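Local coordinates for beta-lactamase (PDB 5E2G), which probably hydrolyses the amide bond of beta-lactam antibiotics to give substituted beta-amino acids, as a class C serine beta-lactamase, at residues A[30-34]-A[35-39]; A[58-61]-A[62-65]; A[233-237]-A[238-242]. All coordinates share one frame; numbering follows the deposited sequence. Where two conformers were deposited one is given.

Contact 1: residues A[30-34]-A[35-39]; sequences IVADG and KPYVF
Ile30 and Tyr37 form an antiparallel hydrogen-bonded pair in which each backbone N-H meets the other residue's carbonyl: Ile30 N to Tyr37 O and Tyr37 N to Ile30 O are both 2.7 Å long. Toward the turn a second hydrogen-bonded pair follows, Ala32 N to Lys35 O at 2.8 Å and, longer, Lys35 N to Ala32 O at 3.1 Å. Between the two pairs, Val31 and Pro36 face each other as a non-hydrogen-bonded pair; Pro36, which lacks an N-H, fits there without losing a cross-strand bond. Its CA donates a C-H...O contact to Ile30 O (3.2 Å).

The whole is a beta hairpin with a two-residue type I' turn, Asp33 and Gly34 at its corner, joining strand 25-32 to the outermost strand 35-42 of the antiparallel sheet. The positive phi of both corner residues suits this turn. Asp33 directs its carboxylate to a salt bridge with Arg331.

Apolar contacts gather on the face bearing Ile30, Ala32, Lys35 and Tyr37, where the Phe39 ring also comes near. Ala32 CB touches the Tyr37 ring obliquely at CE2 (4.0 Å). Ile30 CG1, placed beside its own backbone N (chi1 -69°), meets the edge of the Phe39 ring at CE2 (4.2 Å). Leu6 of helix 3-21 packs against Ile30, Tyr37 and Phe39, while Val31 and Pro36 turn to Leu230 of helix 226-235.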
loop_
_atom_site.group_PDB
_atom_site.type_symbol
_atom_site.label_atom_id
_atom_site.label_comp_id
_atom_site.label_asym_id
_atom_site.label_seq_id
_atom_site.Cartn_x
_atom_site.Cartn_y
_atom_site.Cartn_z
ATOM N N ILE A 30 8.808 -3.234 -13.575
ATOM C CA ILE A 30 7.922 -3.029 -14.717
ATOM C C ILE A 30 7.332 -4.370 -15.134
ATOM O O ILE A 30 8.064 -5.347 -15.311
ATOM C CB ILE A 30 8.658 -2.389 -15.912
ATOM C CG1 ILE A 30 9.055 -0.939 -15.617
ATOM C CG2 ILE A 30 7.810 -2.474 -17.172
ATOM C CD1 ILE A 30 7.901 -0.004 -15.453
ATOM N N VAL A 31 6.014 -4.412 -15.298
ATOM C CA VAL A 31 5.330 -5.484 -16.012
ATOM C C VAL A 31 4.966 -4.939 -17.383
ATOM O O VAL A 31 4.191 -3.983 -17.495
ATOM C CB VAL A 31 4.076 -5.967 -15.265
ATOM C CG1 VAL A 31 3.300 -6.951 -16.115
ATOM C CG2 VAL A 31 4.441 -6.591 -13.951
ATOM N N ALA A 32 5.541 -5.523 -18.425
ATOM C CA ALA A 32 5.300 -5.089 -19.795
ATOM C C ALA A 32 4.746 -6.296 -20.537
ATOM O O ALA A 32 5.490 -7.231 -20.848
ATOM C CB ALA A 32 6.577 -4.565 -20.435
ATOM N N ASP A 33 3.435 -6.277 -20.785
ATOM C CA ASP A 33 2.725 -7.406 -21.384
ATOM C C ASP A 33 2.896 -8.671 -20.542
ATOM O O ASP A 33 3.130 -9.761 -21.062
ATOM C CB ASP A 33 3.180 -7.638 -22.829
ATOM C CG ASP A 33 2.193 -8.469 -23.632
ATOM O OD1 ASP A 33 1.002 -8.083 -23.706
ATOM O OD2 ASP A 33 2.613 -9.509 -24.185
ATOM N N GLY A 34 2.777 -8.528 -19.221
ATOM C CA GLY A 34 2.949 -9.647 -18.317
ATOM C C GLY A 34 4.386 -10.011 -18.003
ATOM O O GLY A 34 4.618 -10.801 -17.079
ATOM N N LYS A 35 5.354 -9.478 -18.735
ATOM C CA LYS A 35 6.753 -9.774 -18.462
ATOM C C LYS A 35 7.277 -8.846 -17.375
ATOM O O LYS A 35 7.169 -7.626 -17.508
ATOM C CB LYS A 35 7.592 -9.618 -19.725
ATOM C CG LYS A 35 7.683 -10.876 -20.576
ATOM C CD LYS A 35 8.683 -11.860 -19.974
ATOM C CE LYS A 35 8.471 -13.292 -20.477
ATOM N NZ LYS A 35 8.570 -13.438 -21.962
ATOM N N PRO A 36 7.847 -9.375 -16.301
ATOM C CA PRO A 36 8.442 -8.516 -15.274
ATOM C C PRO A 36 9.874 -8.119 -15.597
ATOM O O PRO A 36 10.619 -8.856 -16.241
ATOM C CB PRO A 36 8.393 -9.396 -14.023
ATOM C CG PRO A 36 8.489 -10.775 -14.557
ATOM C CD PRO A 36 7.749 -10.776 -15.861
ATOM N N TYR A 37 10.250 -6.930 -15.129
ATOM C CA TYR A 37 11.608 -6.408 -15.234
ATOM C C TYR A 37 11.889 -5.577 -13.996
ATOM O O TYR A 37 11.001 -4.878 -13.503
ATOM C CB TYR A 37 11.811 -5.513 -16.466
ATOM C CG TYR A 37 11.473 -6.148 -17.794
ATOM C CD1 TYR A 37 12.459 -6.751 -18.563
ATOM C CD2 TYR A 37 10.173 -6.140 -18.277
ATOM C CE1 TYR A 37 12.157 -7.333 -19.775
ATOM C CE2 TYR A 37 9.862 -6.718 -19.486
ATOM C CZ TYR A 37 10.859 -7.313 -20.231
ATOM O OH TYR A 37 10.557 -7.893 -21.441
ATOM N N VAL A 38 13.118 -5.637 -13.499
ATOM C CA VAL A 38 13.533 -4.786 -12.394
ATOM C C VAL A 38 14.808 -4.066 -12.796
ATOM O O VAL A 38 15.763 -4.698 -13.255
ATOM C CB VAL A 38 13.737 -5.568 -11.085
ATOM C CG1 VAL A 38 14.279 -4.645 -10.000
ATOM C CG2 VAL A 38 12.421 -6.190 -10.644
ATOM N N PHE A 39 14.812 -2.748 -12.627
ATOM C CA PHE A 39 15.930 -1.891 -12.996
ATOM C C PHE A 39 16.411 -1.157 -11.753
ATOM O O PHE A 39 15.648 -0.390 -11.154
ATOM C CB PHE A 39 15.512 -0.899 -14.081
ATOM C CG PHE A 39 14.911 -1.550 -15.291
ATOM C CD1 PHE A 39 15.685 -2.356 -16.116
ATOM C CD2 PHE A 39 13.577 -1.370 -15.598
ATOM C CE1 PHE A 39 15.141 -2.961 -17.224
ATOM C CE2 PHE A 39 13.027 -1.969 -16.708
ATOM C CZ PHE A 39 13.810 -2.770 -17.522
#

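Contact 2: residues A[58-61]-A[62-65]; sequences FEIG and SVSK
The backbone bends sharply at Gly61 (phi 55°, psi -134°) and enters the first turn of helix 64-77, with Val63 N bonded to Ile60 O at 3.1 Å and Ser64 N bonded to Gly61 O at 2.9 Å. The positive phi at Gly61 is one that glycine adopts easily.

Ser64 also brings its hydroxyl back to Gly61 O. With OG lying beside its own backbone N (chi1 -57°), OG donates to Gly61 O at 2.7 Å, almost in line with the C=O bond, so that one buried carbonyl oxygen is gripped by a backbone and a side-chain donor of the same residue. OG is in addition hydrogen-bonded to Val222 N, which ties this corner to the chain leading into strand 223-224.

Ile60 and Val63 supply the apolar part, their side chains crossing at about a right angle. CD1 of Ile60 meets CG1 of Val63 at 3.9 Å, and CG1 of Ile60 lies against Ser64 OG at 3.8 Å. Both side chains also touch Thr322 of strand 321-327, which joins the helix start to the large sheet.

Ser62 and Lys65 fit the SxxK pattern of serine beta-lactamases and penicillin-binding proteins, in which the serine is the nucleophile. Lys65 NZ makes a weak bond of 3.2 Å to Ser62 OG, one that applies to the Ser62 conformer given and is doubtful to that extent, and another weak one to Asn150 OD1, while Tyr148 and Lys313 touch Ser62. The Gly61 carbonyl, held by two donors of Ser64, is consistent with a firmly set turn before the probable nucleophile, with Lys65, one helical turn on, returning its amine to the hydroxyl.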
loop_
_atom_site.group_PDB
_atom_site.type_symbol
_atom_site.label_atom_id
_atom_site.label_comp_id
_atom_site.label_asym_id
_atom_site.label_seq_id
_atom_site.Cartn_x
_atom_site.Cartn_y
_atom_site.Cartn_z
ATOM N N PHE A 58 13.481 -1.876 0.770
ATOM C CA PHE A 58 12.951 -0.532 0.945
ATOM C C PHE A 58 11.710 -0.584 1.830
ATOM O O PHE A 58 10.948 -1.553 1.789
ATOM C CB PHE A 58 12.566 0.103 -0.394
ATOM C CG PHE A 58 13.702 0.233 -1.365
ATOM C CD1 PHE A 58 14.108 -0.849 -2.132
ATOM C CD2 PHE A 58 14.342 1.447 -1.542
ATOM C CE1 PHE A 58 15.145 -0.731 -3.031
ATOM C CE2 PHE A 58 15.380 1.570 -2.451
ATOM C CZ PHE A 58 15.782 0.475 -3.191
ATOM N N GLU A 59 11.508 0.464 2.630
ATOM C CA GLU A 59 10.249 0.643 3.347
ATOM C C GLU A 59 9.215 1.235 2.395
ATOM O O GLU A 59 9.466 2.263 1.760
ATOM C CB GLU A 59 10.427 1.567 4.552
ATOM C CG GLU A 59 11.662 1.289 5.376
ATOM C CD GLU A 59 11.958 2.373 6.398
ATOM O OE1 GLU A 59 11.247 3.402 6.418
ATOM O OE2 GLU A 59 12.917 2.195 7.178
ATOM N N ILE A 60 8.049 0.596 2.297
ATOM C CA ILE A 60 7.030 1.032 1.349
ATOM C C ILE A 60 5.920 1.835 2.024
ATOM O O ILE A 60 4.923 2.165 1.378
ATOM C CB ILE A 60 6.458 -0.154 0.547
ATOM C CG1 ILE A 60 5.767 -1.177 1.448
ATOM C CG2 ILE A 60 7.558 -0.826 -0.246
ATOM C CD1 ILE A 60 5.098 -2.298 0.664
ATOM N N GLY A 61 6.078 2.177 3.297
ATOM C CA GLY A 61 5.094 3.035 3.944
ATOM C C GLY A 61 3.686 2.469 3.847
ATOM O O GLY A 61 3.453 1.276 4.074
ATOM N N SER A 62 2.740 3.337 3.478
ATOM C CA SER A 62 1.326 2.984 3.449
ATOM C C SER A 62 0.972 1.976 2.369
ATOM O O SER A 62 -0.150 1.463 2.374
ATOM C CB SER A 62 0.482 4.239 3.272
ATOM O OG SER A 62 0.583 5.087 4.400
ATOM N N VAL A 63 1.881 1.679 1.442
ATOM C CA VAL A 63 1.622 0.590 0.512
ATOM C C VAL A 63 1.522 -0.725 1.280
ATOM O O VAL A 63 0.888 -1.675 0.809
ATOM C CB VAL A 63 2.705 0.548 -0.590
ATOM C CG1 VAL A 63 2.420 -0.571 -1.578
ATOM C CG2 VAL A 63 2.776 1.880 -1.321
ATOM N N SER A 64 2.112 -0.788 2.480
ATOM C CA SER A 64 1.895 -1.923 3.375
ATOM C C SER A 64 0.413 -2.242 3.517
ATOM O O SER A 64 0.020 -3.408 3.540
ATOM C CB SER A 64 2.492 -1.628 4.754
ATOM O OG SER A 64 3.869 -1.316 4.690
ATOM N N LYS A 65 -0.426 -1.211 3.593
ATOM C CA LYS A 65 -1.855 -1.405 3.801
ATOM C C LYS A 65 -2.526 -2.169 2.661
ATOM O O LYS A 65 -3.602 -2.737 2.867
ATOM C CB LYS A 65 -2.531 -0.052 3.988
ATOM C CG LYS A 65 -1.814 0.884 4.943
ATOM C CD LYS A 65 -2.326 2.324 4.794
ATOM C CE LYS A 65 -1.724 3.261 5.853
ATOM N NZ LYS A 65 -2.290 4.639 5.767
#

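Contact 3: residues A[233-237]-A[238-242]; sequences VQANM and GMIHT
Selenomethionines Met237 and Met239 lie side by side and point the same way, their CE methyls 3.7 Å apart. Met237 bends at its last torsion (chi3 -73°), which turns its CE toward Met239, whose chain runs out straight; CE of Met239 in turn reaches back to CB of Met237 at 4.0 Å. A second group of contacts forms round Ile240, whose two branches divide the work. CG2 rests on CB of Gln234 at 3.8 Å and extends to its amide, the two side chains crossing at about a right angle, while CD1 packs on the methyl of Ala235 at 3.9 Å. Further along, Thr242 CG2 approaches the same methyl.

These side chains are set in place by a Schellman motif that ends helix 226-235. Met239 N bonds to Gln234 O at 3.1 Å, and Gly238 N bonds to Ala235 O at 2.9 Å across a type I turn. Gly238, the C' residue, takes the positive phi (75°) that reverses the chain, a value glycine adopts easily.

Farther out, Met237 packs on Phe326 of strand 321-327. Asn236 is held through OD1 by His254 and through ND2 by Phe232 O.

Gln234 O accepts two backbone donors, Met237 N and Met239 N, which come from opposite faces of its carbonyl plane; Ala235 O receives Gly238 N and also NE2 of Gln247 from helix 244-252. The carbonyls of Gln234 and Ala235 are thus satisfied, the first by the reversal itself and the second with help from that neighbouring helix, and the apolar residues of the reversal close over the helix end.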
loop_
_atom_site.group_PDB
_atom_site.type_symbol
_atom_site.label_atom_id
_atom_site.label_comp_id
_atom_site.label_asym_id
_atom_site.label_seq_id
_atom_site.Cartn_x
_atom_site.Cartn_y
_atom_site.Cartn_z
ATOM N N VAL A 233 1.976 -7.006 -7.739
ATOM C CA VAL A 233 1.266 -6.331 -8.826
ATOM C C VAL A 233 0.812 -7.334 -9.879
ATOM O O VAL A 233 -0.320 -7.267 -10.372
ATOM C CB VAL A 233 2.158 -5.230 -9.434
ATOM C CG1 VAL A 233 1.577 -4.705 -10.747
ATOM C CG2 VAL A 233 2.347 -4.096 -8.433
ATOM N N GLN A 234 1.673 -8.292 -10.224
ATOM C CA GLN A 234 1.264 -9.334 -11.160
ATOM C C GLN A 234 0.094 -10.129 -10.610
ATOM O O GLN A 234 -0.861 -10.419 -11.338
ATOM C CB GLN A 234 2.427 -10.277 -11.467
ATOM C CG GLN A 234 3.605 -9.650 -12.175
ATOM C CD GLN A 234 4.690 -10.670 -12.469
ATOM O OE1 GLN A 234 5.632 -10.829 -11.693
ATOM N NE2 GLN A 234 4.554 -11.378 -13.587
ATOM N N ALA A 235 0.153 -10.487 -9.326
ATOM C CA ALA A 235 -0.947 -11.216 -8.702
ATOM C C ALA A 235 -2.243 -10.408 -8.748
ATOM O O ALA A 235 -3.326 -10.965 -8.972
ATOM C CB ALA A 235 -0.581 -11.582 -7.265
ATOM N N ASN A 236 -2.153 -9.088 -8.568
ATOM C CA ASN A 236 -3.326 -8.224 -8.671
ATOM C C ASN A 236 -3.868 -8.118 -10.089
ATOM O O ASN A 236 -4.922 -7.500 -10.281
ATOM C CB ASN A 236 -3.005 -6.835 -8.125
ATOM C CG ASN A 236 -3.200 -6.750 -6.618
ATOM O OD1 ASN A 236 -4.273 -6.393 -6.144
ATOM N ND2 ASN A 236 -2.164 -7.094 -5.860
HETATM N N MSE A 237 -3.193 -8.705 -11.073
HETATM C CA MSE A 237 -3.753 -8.810 -12.411
HETATM C C MSE A 237 -3.931 -10.275 -12.822
HETATM O O MSE A 237 -4.160 -10.574 -13.993
HETATM C CB MSE A 237 -2.871 -8.062 -13.406
HETATM C CG MSE A 237 -2.696 -6.597 -13.056
HETATM SE SE MSE A 237 -1.764 -5.572 -14.423
HETATM C CE MSE A 237 0.041 -6.263 -14.153
ATOM N N GLY A 238 -3.816 -11.176 -11.844
ATOM C CA GLY A 238 -4.148 -12.577 -12.034
ATOM C C GLY A 238 -3.148 -13.388 -12.828
ATOM O O GLY A 238 -3.524 -14.393 -13.438
HETATM N N MSE A 239 -1.877 -13.006 -12.808
HETATM C CA MSE A 239 -0.910 -13.571 -13.738
HETATM C C MSE A 239 -0.033 -14.687 -13.217
HETATM O O MSE A 239 0.679 -15.299 -14.005
HETATM C CB MSE A 239 0.017 -12.472 -14.246
HETATM C CG MSE A 239 -0.662 -11.433 -15.075
HETATM SE SE MSE A 239 0.458 -9.863 -15.295
HETATM C CE MSE A 239 -0.629 -8.989 -16.615
ATOM N N ILE A 240 -0.032 -14.965 -11.914
ATOM C CA ILE A 240 1.014 -15.858 -11.426
ATOM C C ILE A 240 0.500 -17.084 -10.676
ATOM O O ILE A 240 1.190 -17.601 -9.789
ATOM C CB ILE A 240 2.019 -15.087 -10.552
ATOM C CG1 ILE A 240 1.309 -14.407 -9.393
ATOM C CG2 ILE A 240 2.820 -14.084 -11.381
ATOM C CD1 ILE A 240 2.258 -14.054 -8.298
ATOM N N HIS A 241 -0.675 -17.588 -11.044
ATOM C CA HIS A 241 -1.155 -18.876 -10.528
ATOM C C HIS A 241 -1.254 -18.879 -9.006
ATOM O O HIS A 241 -0.791 -19.803 -8.340
ATOM C CB HIS A 241 -0.263 -20.042 -10.980
ATOM C CG HIS A 241 0.046 -20.056 -12.440
ATOM N ND1 HIS A 241 1.169 -20.672 -12.951
ATOM C CD2 HIS A 241 -0.620 -19.546 -13.502
ATOM C CE1 HIS A 241 1.185 -20.536 -14.264
ATOM N NE2 HIS A 241 0.111 -19.854 -14.623
ATOM N N THR A 242 -1.837 -17.833 -8.446
ATOM C CA THR A 242 -2.157 -17.907 -7.032
ATOM C C THR A 242 -3.336 -18.853 -6.826
ATOM O O THR A 242 -4.174 -19.038 -7.715
ATOM C CB THR A 242 -2.478 -16.523 -6.461
ATOM O OG1 THR A 242 -3.836 -16.188 -6.750
ATOM C CG2 THR A 242 -1.560 -15.469 -7.064
#

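Contacts 1 and 3 meet directly, although their centres lie 13 Å apart: the hairpin of 30-39 packs against the C-terminal end of helix 226-235. Val31 CG2 lies 3.6 Å from Gln234 CG, and Val31 CG1 is 3.9 Å from the selenomethionine methyl Met237 CE, so strand 25-32, next to the edge strand, packs on the helix end. Contact 2 is separate and far more central. It holds the probable active-site residues Ser62 and Lys65, and its centre is about 20 Å from that of contact 1 and about 19 Å from that of contact 3, with nearest atoms about 8 Å away in both cases. Neither peripheral contact touches that site.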